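Local coordinates for protein putative cytosine/guanine deaminase (Unidentified, PDB 2PAJ) that catalyses the hydrolytic deamination of pteridine substrates such as isoxanthopterin, releasing ammonium, at a zinc site in an amidohydrolase barrel, at residues Pro31-Gly36 / Asp429-Pro434; Phe115-Arg120 / Lys465-Glu470; Arg199-Tyr204 / Arg239-Arg244; Gly328-Ile333 / Ala395-Leu400. One frame throughout, in Å; residues are numbered along the deposited sequence.

How the interactions relate
Four contacts illustrate how a barrel enzyme ties distant parts of its chain together. From the N terminus, interaction 1 begins in the loop before strand 39-42 and closes on the turn leading into helix 433-436, spanning nearly 400 residues. Interaction 2 begins on helix 112-127 and closes only at the C-terminal helix 464-483, so it crosses interaction 1. Both enclose interaction 3, a short closure between helix 190-203 and the turn after helix 228-240, and interaction 4, which brings strand 331-333 to the end of helix 383-398. Interactions 3 and 4 follow in series and touch where Arg244, at the start of strand 244-248, meets the end of helix 383-398.

Interaction 1: residues Pro31-Gly36 / Asp429-Pro434; sequences PSRVPG and DPAIGP
A salt bridge between Arg33 and Asp429 joins the loop connecting strands 19-20 and 39-42 to the turn that leads into the short helix 433-436, so that chain from near the N terminus meets chain from after strand 414-418. Arg33 reaches across with its CG anti to the backbone N (chi1 -174°) and the rest of the chain extended, carrying the guanidinium to the carboxylate end-on. Both terminal nitrogens converge on a single oxygen: Arg33 NH1 lies 3.2 Å from Asp429 OD1, and Arg33 NH2 stands equally far from the same atom. OD1 sits in the guanidinium plane and meets NH1 with its syn lone pair, whereas NH2 approaches the syn side from 24° outside the carboxylate plane. The two flat groups are turned 39° apart, and the remaining bond, Arg33 NH1 to Asp429 OD2 at 3.4 Å, is weak. Ala431 adds its methyl obliquely, with CB 3.5 Å from Arg33 NH2, and Ala19 of strand 19-20 touches both Arg33 and Ala431. Since Ala431 N also donates weakly to Asp429 OD1, this oxygen gathers three N-H groups, which probably favours the ionised carboxylate and ties the turn's own fold to the charge pair.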
loop_
_atom_site.group_PDB
_atom_site.type_symbol
_atom_site.label_atom_id
_atom_site.label_comp_id
_atom_site.label_asym_id
_atom_site.label_seq_id
_atom_site.Cartn_x
_atom_site.Cartn_y
_atom_site.Cartn_z
ATOM N N PRO A 31 -15.039 16.190 -7.623
ATOM C CA PRO A 31 -15.976 15.111 -7.978
ATOM C C PRO A 31 -15.402 13.692 -7.838
ATOM O O PRO A 31 -14.238 13.441 -8.176
ATOM C CB PRO A 31 -16.375 15.460 -9.415
ATOM C CG PRO A 31 -15.217 16.270 -9.919
ATOM C CD PRO A 31 -14.874 17.128 -8.748
ATOM N N SER A 32 -16.226 12.772 -7.341
ATOM C CA SER A 32 -15.796 11.392 -7.123
ATOM C C SER A 32 -16.021 10.513 -8.338
ATOM O O SER A 32 -15.394 9.468 -8.496
ATOM C CB SER A 32 -16.522 10.784 -5.914
ATOM O OG SER A 32 -17.887 10.523 -6.192
ATOM N N ARG A 33 -16.944 10.934 -9.185
ATOM C CA ARG A 33 -17.255 10.201 -10.395
ATOM C C ARG A 33 -17.357 11.244 -11.485
ATOM O O ARG A 33 -17.978 12.294 -11.303
ATOM C CB ARG A 33 -18.590 9.481 -10.256
ATOM C CG ARG A 33 -18.926 8.580 -11.416
ATOM C CD ARG A 33 -20.374 8.166 -11.344
ATOM N NE ARG A 33 -20.699 7.084 -12.264
ATOM C CZ ARG A 33 -21.229 5.930 -11.886
ATOM N NH1 ARG A 33 -21.497 5.701 -10.601
ATOM N NH2 ARG A 33 -21.495 5.006 -12.795
ATOM N N VAL A 34 -16.737 10.979 -12.619
ATOM C CA VAL A 34 -16.813 11.941 -13.692
ATOM C C VAL A 34 -17.550 11.346 -14.866
ATOM O O VAL A 34 -17.009 10.547 -15.626
ATOM C CB VAL A 34 -15.421 12.396 -14.152
ATOM C CG1 VAL A 34 -14.597 11.208 -14.574
ATOM C CG2 VAL A 34 -15.549 13.363 -15.304
ATOM N N PRO A 35 -18.837 11.666 -14.989
ATOM C CA PRO A 35 -19.459 11.056 -16.167
ATOM C C PRO A 35 -18.751 11.666 -17.385
ATOM O O PRO A 35 -18.888 12.864 -17.668
ATOM C CB PRO A 35 -20.938 11.456 -16.020
ATOM C CG PRO A 35 -21.122 11.398 -14.494
ATOM C CD PRO A 35 -19.852 12.103 -14.005
ATOM N N GLY A 36 -17.949 10.829 -18.038
ATOM C CA GLY A 36 -17.173 11.217 -19.208
ATOM C C GLY A 36 -16.887 9.873 -19.817
ATOM O O GLY A 36 -17.091 8.887 -19.107
ATOM N N ASP A 429 -25.729 -0.204 -11.053
ATOM C CA ASP A 429 -24.601 0.713 -11.109
ATOM C C ASP A 429 -23.371 -0.173 -11.152
ATOM O O ASP A 429 -22.736 -0.408 -10.127
ATOM C CB ASP A 429 -24.560 1.575 -9.851
ATOM C CG ASP A 429 -23.717 2.821 -10.024
ATOM O OD1 ASP A 429 -22.775 2.812 -10.850
ATOM O OD2 ASP A 429 -24.002 3.812 -9.328
ATOM N N PRO A 430 -23.021 -0.684 -12.343
ATOM C CA PRO A 430 -21.859 -1.560 -12.513
ATOM C C PRO A 430 -20.545 -0.963 -12.023
ATOM O O PRO A 430 -19.562 -1.668 -11.859
ATOM C CB PRO A 430 -21.864 -1.842 -14.014
ATOM C CG PRO A 430 -22.429 -0.615 -14.577
ATOM C CD PRO A 430 -23.577 -0.308 -13.652
ATOM N N ALA A 431 -20.538 0.340 -11.786
ATOM C CA ALA A 431 -19.342 1.011 -11.315
ATOM C C ALA A 431 -19.017 0.576 -9.888
ATOM O O ALA A 431 -17.856 0.540 -9.468
ATOM C CB ALA A 431 -19.557 2.494 -11.364
ATOM N N ILE A 432 -20.064 0.225 -9.161
ATOM C CA ILE A 432 -19.973 -0.182 -7.772
ATOM C C ILE A 432 -19.390 -1.583 -7.533
ATOM O O ILE A 432 -18.904 -1.877 -6.442
ATOM C CB ILE A 432 -21.388 -0.023 -7.149
ATOM C CG1 ILE A 432 -21.397 1.230 -6.292
ATOM C CG2 ILE A 432 -21.831 -1.267 -6.408
ATOM C CD1 ILE A 432 -22.780 1.769 -5.992
ATOM N N GLY A 433 -19.404 -2.412 -8.576
ATOM C CA GLY A 433 -18.933 -3.790 -8.499
ATOM C C GLY A 433 -17.586 -4.155 -7.897
ATOM O O GLY A 433 -17.509 -5.062 -7.063
ATOM N N PRO A 434 -16.499 -3.498 -8.316
ATOM C CA PRO A 434 -15.161 -3.788 -7.788
ATOM C C PRO A 434 -15.046 -3.736 -6.265
ATOM O O PRO A 434 -14.216 -4.422 -5.678
ATOM C CB PRO A 434 -14.295 -2.730 -8.465
ATOM C CG PRO A 434 -14.963 -2.557 -9.782
ATOM C CD PRO A 434 -16.426 -2.520 -9.417
#

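Interaction 2: residues Phe115-Arg120 / Lys465-Glu470; sequences FRLAAR and KELGGE
Leu467 is where the segment 465-470 first meets helix 112-127: its CD2 lies 3.8 Å from CD1 of Leu117. The two leucines run in opposite directions, so that a terminal methyl of each touches as they pass. Leu467 also rests on Ile121 and Ile124, further along the same helix, and so covers an apolar strip of it. Three residues on, nearly one helical turn, Glu470 comes round to the same face, and its CA is 8.4 Å from that of Leu117, the closest pair of CA atoms across the two segments. Its CG stands anti to the carbonyl carbon (chi1 -65°), and the chain beyond is extended, passing at a slant to the leucine. Glu470 OE1 ends 3.7 Å from Leu117 CD1, while Glu470 CB lies 4.2 Å from the same methyl. That one methyl, carried toward the C-terminal helix by a side chain whose CG is anti to the backbone N (chi1 -174°), meets both Leu467 and Glu470. Arg120 NE stands 6.2 Å from Glu470 OE1, too far for a salt bridge. Leucine methyls and the carboxylate end thus share the contact without a polar bond between the segments, and Arg113, in a long, weak ion pair with Glu470 OE2, and the more distant Arg120 would probably favour the glutamate's charge.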
loop_
_atom_site.group_PDB
_atom_site.type_symbol
_atom_site.label_atom_id
_atom_site.label_comp_id
_atom_site.label_asym_id
_atom_site.label_seq_id
_atom_site.Cartn_x
_atom_site.Cartn_y
_atom_site.Cartn_z
ATOM N N PHE A 115 13.098 -14.710 0.815
ATOM C CA PHE A 115 12.608 -13.346 0.973
ATOM C C PHE A 115 12.099 -12.844 -0.368
ATOM O O PHE A 115 11.037 -12.234 -0.464
ATOM C CB PHE A 115 13.725 -12.422 1.450
ATOM C CG PHE A 115 13.254 -11.033 1.796
ATOM C CD1 PHE A 115 12.616 -10.783 3.004
ATOM C CD2 PHE A 115 13.432 -9.983 0.913
ATOM C CE1 PHE A 115 12.161 -9.527 3.328
ATOM C CE2 PHE A 115 12.979 -8.712 1.223
ATOM C CZ PHE A 115 12.341 -8.481 2.437
ATOM N N ARG A 116 12.873 -13.122 -1.405
ATOM C CA ARG A 116 12.543 -12.705 -2.763
ATOM C C ARG A 116 11.219 -13.289 -3.271
ATOM O O ARG A 116 10.460 -12.615 -3.971
ATOM C CB ARG A 116 13.687 -13.123 -3.683
ATOM C CG ARG A 116 13.630 -12.545 -5.063
ATOM C CD ARG A 116 15.032 -12.208 -5.480
ATOM N NE ARG A 116 15.098 -10.897 -6.104
ATOM C CZ ARG A 116 16.196 -10.152 -6.137
ATOM N NH1 ARG A 116 17.320 -10.595 -5.573
ATOM N NH2 ARG A 116 16.171 -8.967 -6.737
ATOM N N LEU A 117 10.965 -14.546 -2.917
ATOM C CA LEU A 117 9.756 -15.238 -3.323
ATOM C C LEU A 117 8.527 -14.650 -2.640
ATOM O O LEU A 117 7.524 -14.375 -3.292
ATOM C CB LEU A 117 9.862 -16.718 -2.976
ATOM C CG LEU A 117 8.721 -17.602 -3.476
ATOM C CD1 LEU A 117 8.789 -17.745 -5.001
ATOM C CD2 LEU A 117 8.826 -18.958 -2.805
ATOM N N ALA A 118 8.611 -14.462 -1.327
ATOM C CA ALA A 118 7.506 -13.906 -0.557
ATOM C C ALA A 118 7.096 -12.541 -1.096
ATOM O O ALA A 118 5.909 -12.236 -1.227
ATOM C CB ALA A 118 7.903 -13.784 0.906
ATOM N N ALA A 119 8.094 -11.723 -1.405
ATOM C CA ALA A 119 7.877 -10.384 -1.923
ATOM C C ALA A 119 7.216 -10.467 -3.273
ATOM O O ALA A 119 6.247 -9.753 -3.539
ATOM C CB ALA A 119 9.199 -9.652 -2.039
ATOM N N ARG A 120 7.733 -11.340 -4.134
ATOM C CA ARG A 120 7.159 -11.484 -5.461
ATOM C C ARG A 120 5.690 -11.886 -5.352
ATOM O O ARG A 120 4.821 -11.241 -5.928
ATOM C CB ARG A 120 7.949 -12.507 -6.282
ATOM C CG ARG A 120 7.567 -12.527 -7.760
ATOM C CD ARG A 120 8.659 -13.189 -8.592
ATOM N NE ARG A 120 8.272 -13.436 -9.984
ATOM C CZ ARG A 120 7.949 -12.489 -10.861
ATOM N NH1 ARG A 120 7.964 -11.216 -10.498
ATOM N NH2 ARG A 120 7.608 -12.816 -12.100
ATOM N N LYS A 465 1.346 -21.001 -12.668
ATOM C CA LYS A 465 1.522 -22.387 -12.257
ATOM C C LYS A 465 2.903 -22.595 -11.681
ATOM O O LYS A 465 3.086 -23.311 -10.703
ATOM C CB LYS A 465 1.317 -23.323 -13.440
ATOM C CG LYS A 465 -0.104 -23.381 -13.917
ATOM C CD LYS A 465 -0.205 -24.238 -15.160
ATOM C CE LYS A 465 -1.620 -24.229 -15.738
ATOM N NZ LYS A 465 -1.663 -25.014 -17.001
ATOM N N GLU A 466 3.875 -21.954 -12.305
ATOM C CA GLU A 466 5.255 -22.043 -11.878
ATOM C C GLU A 466 5.412 -21.443 -10.493
ATOM O O GLU A 466 5.989 -22.051 -9.597
ATOM C CB GLU A 466 6.110 -21.280 -12.860
ATOM C CG GLU A 466 7.545 -21.709 -12.911
ATOM C CD GLU A 466 8.172 -21.272 -14.207
ATOM O OE1 GLU A 466 8.410 -20.047 -14.379
ATOM O OE2 GLU A 466 8.396 -22.163 -15.060
ATOM N N LEU A 467 4.904 -20.231 -10.333
ATOM C CA LEU A 467 4.972 -19.548 -9.059
ATOM C C LEU A 467 4.243 -20.381 -8.016
ATOM O O LEU A 467 4.588 -20.355 -6.836
ATOM C CB LEU A 467 4.314 -18.176 -9.166
ATOM C CG LEU A 467 5.097 -16.993 -8.591
ATOM C CD1 LEU A 467 4.169 -15.794 -8.443
ATOM C CD2 LEU A 467 5.700 -17.371 -7.250
ATOM N N GLY A 468 3.233 -21.123 -8.456
ATOM C CA GLY A 468 2.478 -21.947 -7.535
ATOM C C GLY A 468 3.327 -23.070 -6.987
ATOM O O GLY A 468 3.409 -23.266 -5.772
ATOM N N GLY A 469 3.968 -23.801 -7.895
ATOM C CA GLY A 469 4.815 -24.909 -7.500
ATOM C C GLY A 469 5.970 -24.502 -6.605
ATOM O O GLY A 469 6.341 -25.240 -5.689
ATOM N N GLU A 470 6.547 -23.333 -6.864
ATOM C CA GLU A 470 7.657 -22.844 -6.059
ATOM C C GLU A 470 7.265 -22.632 -4.611
ATOM O O GLU A 470 7.950 -23.102 -3.698
ATOM C CB GLU A 470 8.166 -21.526 -6.606
ATOM C CG GLU A 470 8.773 -21.639 -7.961
ATOM C CD GLU A 470 9.729 -20.512 -8.221
ATOM O OE1 GLU A 470 9.264 -19.348 -8.297
ATOM O OE2 GLU A 470 10.945 -20.794 -8.331
#

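Interaction 3: residues Arg199-Tyr204 / Arg239-Arg244; sequences RLAARY and RRLGLR
A small apolar contact between a helix and the turn after its neighbour, on the outside of the barrel, brings Ala201, near the end of helix 190-203, against Leu241 and Leu243 in the turn that follows helix 228-240. The alanine methyl points toward the other segment and serves both leucines: Ala201 CB is 3.8 Å from Leu241 CD1 and 4.3 Å from Leu243 CD1. Because the alanine is so small, the backbones come close, with the CA atoms of Ala201 and Leu241 7.2 Å apart. Leu241 holds its CG anti to the carbonyl carbon (chi1 -69°), which turns the side chain toward the alanine, and CD1 is the branch that touches. Between the leucines, Gly242 takes a positive phi of 68° and ends the helix in a Schellman motif; the turn it makes lets residues on either side of it face the same partner. Both leucines extend the patch onto Ile197, one turn earlier in helix 190-203, and a salt bridge joins Arg240 to Glu198. Leu200 packs on strand 163-168, while Arg244 is bonded through its backbone to Met217. The contact thus lies in the outer layer, beside strands 163-168, 213-217 and 244-248, which are consecutive in the barrel.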
loop_
_atom_site.group_PDB
_atom_site.type_symbol
_atom_site.label_atom_id
_atom_site.label_comp_id
_atom_site.label_asym_id
_atom_site.label_seq_id
_atom_site.Cartn_x
_atom_site.Cartn_y
_atom_site.Cartn_z
ATOM N N ARG A 199 21.873 5.917 3.726
ATOM C CA ARG A 199 22.324 5.192 2.558
ATOM C C ARG A 199 21.135 5.038 1.605
ATOM O O ARG A 199 21.214 5.416 0.435
ATOM C CB ARG A 199 22.865 3.831 2.988
ATOM C CG ARG A 199 23.162 2.901 1.850
ATOM C CD ARG A 199 22.997 1.452 2.302
ATOM N NE ARG A 199 22.500 0.593 1.224
ATOM C CZ ARG A 199 21.471 -0.242 1.357
ATOM N NH1 ARG A 199 20.835 -0.334 2.519
ATOM N NH2 ARG A 199 21.061 -0.972 0.324
ATOM N N LEU A 200 20.033 4.493 2.121
ATOM C CA LEU A 200 18.805 4.289 1.340
ATOM C C LEU A 200 18.180 5.591 0.827
ATOM O O LEU A 200 17.673 5.657 -0.293
ATOM C CB LEU A 200 17.769 3.549 2.184
ATOM C CG LEU A 200 18.151 2.126 2.587
ATOM C CD1 LEU A 200 17.128 1.584 3.581
ATOM C CD2 LEU A 200 18.244 1.251 1.331
ATOM N N ALA A 201 18.216 6.622 1.658
ATOM C CA ALA A 201 17.657 7.903 1.283
ATOM C C ALA A 201 18.382 8.467 0.081
ATOM O O ALA A 201 17.776 9.051 -0.807
ATOM C CB ALA A 201 17.761 8.867 2.437
ATOM N N ALA A 202 19.694 8.285 0.049
ATOM C CA ALA A 202 20.500 8.811 -1.044
ATOM C C ALA A 202 20.452 7.927 -2.275
ATOM O O ALA A 202 20.606 8.409 -3.385
ATOM C CB ALA A 202 21.932 8.977 -0.587
ATOM N N ARG A 203 20.221 6.637 -2.075
ATOM C CA ARG A 203 20.204 5.696 -3.175
ATOM C C ARG A 203 18.888 5.592 -3.934
ATOM O O ARG A 203 18.875 5.681 -5.162
ATOM C CB ARG A 203 20.592 4.320 -2.642
ATOM C CG ARG A 203 20.957 3.262 -3.670
ATOM C CD ARG A 203 21.083 1.941 -2.919
ATOM N NE ARG A 203 21.763 0.841 -3.616
ATOM C CZ ARG A 203 21.461 0.413 -4.836
ATOM N NH1 ARG A 203 20.484 1.000 -5.520
ATOM N NH2 ARG A 203 22.121 -0.614 -5.361
ATOM N N TYR A 204 17.782 5.416 -3.212
ATOM C CA TYR A 204 16.481 5.231 -3.850
ATOM C C TYR A 204 15.412 6.321 -3.789
ATOM O O TYR A 204 14.616 6.457 -4.719
ATOM C CB TYR A 204 15.835 3.970 -3.317
ATOM C CG TYR A 204 16.668 2.732 -3.422
ATOM C CD1 TYR A 204 17.269 2.181 -2.288
ATOM C CD2 TYR A 204 16.797 2.058 -4.643
ATOM C CE1 TYR A 204 17.964 0.988 -2.358
ATOM C CE2 TYR A 204 17.495 0.864 -4.728
ATOM C CZ TYR A 204 18.071 0.333 -3.580
ATOM O OH TYR A 204 18.728 -0.865 -3.648
ATOM N N ARG A 239 13.121 13.852 9.153
ATOM C CA ARG A 239 12.791 15.203 8.736
ATOM C C ARG A 239 13.968 15.913 8.093
ATOM O O ARG A 239 13.795 16.685 7.152
ATOM C CB ARG A 239 12.263 15.994 9.924
ATOM C CG ARG A 239 10.949 15.436 10.439
ATOM C CD ARG A 239 10.107 16.521 11.055
ATOM N NE ARG A 239 8.777 16.036 11.383
ATOM C CZ ARG A 239 8.454 15.416 12.507
ATOM N NH1 ARG A 239 9.367 15.202 13.429
ATOM N NH2 ARG A 239 7.213 15.007 12.704
ATOM N N ARG A 240 15.163 15.635 8.595
ATOM C CA ARG A 240 16.379 16.221 8.052
ATOM C C ARG A 240 16.604 15.736 6.619
ATOM O O ARG A 240 17.091 16.476 5.782
ATOM C CB ARG A 240 17.581 15.829 8.909
ATOM C CG ARG A 240 18.888 16.436 8.439
ATOM C CD ARG A 240 20.041 15.979 9.294
ATOM N NE ARG A 240 20.433 14.612 8.988
ATOM C CZ ARG A 240 20.635 13.680 9.911
ATOM N NH1 ARG A 240 20.469 13.977 11.198
ATOM N NH2 ARG A 240 21.016 12.459 9.554
ATOM N N LEU A 241 16.260 14.483 6.349
ATOM C CA LEU A 241 16.417 13.909 5.017
ATOM C C LEU A 241 15.162 14.109 4.163
ATOM O O LEU A 241 15.104 13.642 3.027
ATOM C CB LEU A 241 16.724 12.411 5.114
ATOM C CG LEU A 241 18.087 11.999 5.684
ATOM C CD1 LEU A 241 18.198 10.485 5.829
ATOM C CD2 LEU A 241 19.159 12.525 4.764
ATOM N N GLY A 242 14.166 14.797 4.719
ATOM C CA GLY A 242 12.928 15.043 3.999
ATOM C C GLY A 242 12.107 13.785 3.761
ATOM O O GLY A 242 11.484 13.626 2.711
ATOM N N LEU A 243 12.101 12.889 4.744
ATOM C CA LEU A 243 11.356 11.641 4.638
ATOM C C LEU A 243 10.151 11.649 5.572
ATOM O O LEU A 243 10.088 12.452 6.500
ATOM C CB LEU A 243 12.245 10.453 5.015
ATOM C CG LEU A 243 13.585 10.224 4.339
ATOM C CD1 LEU A 243 14.219 8.994 4.947
ATOM C CD2 LEU A 243 13.397 10.056 2.839
ATOM N N ARG A 244 9.202 10.747 5.322
ATOM C CA ARG A 244 8.016 10.633 6.168
ATOM C C ARG A 244 8.222 9.535 7.212
ATOM O O ARG A 244 9.104 8.685 7.073
ATOM C CB ARG A 244 6.774 10.329 5.330
ATOM C CG ARG A 244 6.471 11.420 4.340
ATOM C CD ARG A 244 5.007 11.522 4.038
ATOM N NE ARG A 244 4.739 12.811 3.416
ATOM C CZ ARG A 244 3.555 13.411 3.405
ATOM N NH1 ARG A 244 2.506 12.837 3.985
ATOM N NH2 ARG A 244 3.429 14.596 2.835
#

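Interaction 4: residues Gly328-Ile333 / Ala395-Leu400; sequences GVPVSI and ARVMGL
Unusually, a single valine, Val397, carries the whole helical side of this contact, dividing its two methyls between a proline and a serine. It sits near the end of helix 383-398, and the torsion of its side chain (chi1 162°) places CG1 anti to the backbone N and CG2 anti to the carbonyl carbon, so the branches diverge toward different residues of strand 331-333 and the chain leading into it. Val397 CG2 meets the ring of Pro330 at CB, 3.7 Å away, and the CA atoms of these two residues are 6.8 Å apart. Val397 CG1 faces Ser332 more loosely, 4.2 Å from its OG. Val331 turns away from Val397, onto Trp389 earlier in the same helix, so the valine touches the two residues on either side of Val331 in sequence. Trp282 of strand 281-284 also packs on Val397, and Arg244 NH1 makes a weak hydrogen bond to its carbonyl oxygen. This is consistent with the helix end lying across the end of the barrel where strands 244-248, 281-284 and 331-333 begin. Just beyond, Gly399 takes a positive phi and the chain folds back, with Leu400 N bonded to Ala395 O at 2.9 Å. The buried hydroxyl of Ser332 spends its polarity elsewhere, on Thr75 OG1 and the carbonyl of Val304. The side chain of His76, a zinc ligand, lies about 7 Å from that of Ser332. Apolar contact with Val397 and hydrogen bonds to Thr75 and Val304 together would help fix the serine, whose link to the metal site is indirect, through the residue before His76.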
loop_
_atom_site.group_PDB
_atom_site.type_symbol
_atom_site.label_atom_id
_atom_site.label_comp_id
_atom_site.label_asym_id
_atom_site.label_seq_id
_atom_site.Cartn_x
_atom_site.Cartn_y
_atom_site.Cartn_z
ATOM N N GLY A 328 -11.516 14.605 10.563
ATOM C CA GLY A 328 -10.689 15.249 9.569
ATOM C C GLY A 328 -9.319 14.631 9.391
ATOM O O GLY A 328 -8.530 15.103 8.577
ATOM N N VAL A 329 -9.015 13.577 10.132
ATOM C CA VAL A 329 -7.711 12.976 9.973
ATOM C C VAL A 329 -7.669 12.135 8.698
ATOM O O VAL A 329 -8.609 11.399 8.405
ATOM C CB VAL A 329 -7.332 12.116 11.207
ATOM C CG1 VAL A 329 -8.472 12.094 12.191
ATOM C CG2 VAL A 329 -6.947 10.707 10.782
ATOM N N PRO A 330 -6.579 12.257 7.912
ATOM C CA PRO A 330 -6.427 11.495 6.669
ATOM C C PRO A 330 -6.449 9.980 6.880
ATOM O O PRO A 330 -5.765 9.442 7.753
ATOM C CB PRO A 330 -5.097 12.002 6.098
ATOM C CG PRO A 330 -4.385 12.569 7.274
ATOM C CD PRO A 330 -5.476 13.222 8.065
ATOM N N VAL A 331 -7.251 9.307 6.061
ATOM C CA VAL A 331 -7.429 7.866 6.130
ATOM C C VAL A 331 -6.958 7.178 4.854
ATOM O O VAL A 331 -7.336 7.565 3.752
ATOM C CB VAL A 331 -8.922 7.530 6.359
ATOM C CG1 VAL A 331 -9.130 6.024 6.384
ATOM C CG2 VAL A 331 -9.408 8.174 7.655
ATOM N N SER A 332 -6.119 6.164 5.009
ATOM C CA SER A 332 -5.615 5.412 3.870
ATOM C C SER A 332 -5.879 3.942 4.135
ATOM O O SER A 332 -6.192 3.550 5.255
ATOM C CB SER A 332 -4.109 5.656 3.658
ATOM O OG SER A 332 -3.312 5.160 4.723
ATOM N N ILE A 333 -5.755 3.126 3.102
ATOM C CA ILE A 333 -6.006 1.710 3.253
ATOM C C ILE A 333 -4.774 0.839 3.033
ATOM O O ILE A 333 -3.922 1.123 2.198
ATOM C CB ILE A 333 -7.156 1.281 2.308
ATOM C CG1 ILE A 333 -8.421 2.033 2.705
ATOM C CG2 ILE A 333 -7.413 -0.212 2.408
ATOM C CD1 ILE A 333 -9.625 1.637 1.934
ATOM N N ALA A 395 -2.371 8.235 -1.162
ATOM C CA ALA A 395 -1.330 8.961 -1.870
ATOM C C ALA A 395 -0.885 10.195 -1.111
ATOM O O ALA A 395 0.302 10.419 -0.933
ATOM C CB ALA A 395 -1.821 9.350 -3.255
ATOM N N ARG A 396 -1.840 10.995 -0.656
ATOM C CA ARG A 396 -1.499 12.209 0.073
ATOM C C ARG A 396 -0.908 11.923 1.450
ATOM O O ARG A 396 -0.212 12.761 2.022
ATOM C CB ARG A 396 -2.717 13.150 0.173
ATOM C CG ARG A 396 -2.929 13.987 -1.120
ATOM C CD ARG A 396 -3.824 15.233 -0.918
ATOM N NE ARG A 396 -5.236 14.901 -0.648
ATOM C CZ ARG A 396 -6.192 14.745 -1.575
ATOM N NH1 ARG A 396 -5.931 14.890 -2.877
ATOM N NH2 ARG A 396 -7.427 14.440 -1.201
ATOM N N VAL A 397 -1.170 10.730 1.972
ATOM C CA VAL A 397 -0.635 10.330 3.267
ATOM C C VAL A 397 0.844 9.972 3.102
ATOM O O VAL A 397 1.670 10.231 3.982
ATOM C CB VAL A 397 -1.427 9.130 3.838
ATOM C CG1 VAL A 397 -0.637 8.441 4.925
ATOM C CG2 VAL A 397 -2.774 9.620 4.384
ATOM N N MET A 398 1.180 9.401 1.954
ATOM C CA MET A 398 2.556 9.030 1.688
ATOM C C MET A 398 3.313 10.147 0.943
ATOM O O MET A 398 4.498 10.017 0.631
ATOM C CB MET A 398 2.606 7.704 0.914
ATOM C CG MET A 398 1.921 6.549 1.640
ATOM S SD MET A 398 2.659 4.915 1.421
ATOM C CE MET A 398 2.159 4.537 -0.201
ATOM N N GLY A 399 2.627 11.246 0.663
ATOM C CA GLY A 399 3.285 12.357 -0.003
ATOM C C GLY A 399 3.382 12.310 -1.515
ATOM O O GLY A 399 4.016 13.177 -2.127
ATOM N N LEU A 400 2.770 11.299 -2.121
ATOM C CA LEU A 400 2.757 11.174 -3.573
ATOM C C LEU A 400 1.518 11.897 -4.113
ATOM O O LEU A 400 0.574 11.266 -4.587
ATOM C CB LEU A 400 2.726 9.701 -3.959
ATOM C CG LEU A 400 4.010 8.919 -3.680
ATOM C CD1 LEU A 400 3.790 7.467 -4.055
ATOM C CD2 LEU A 400 5.170 9.511 -4.476
#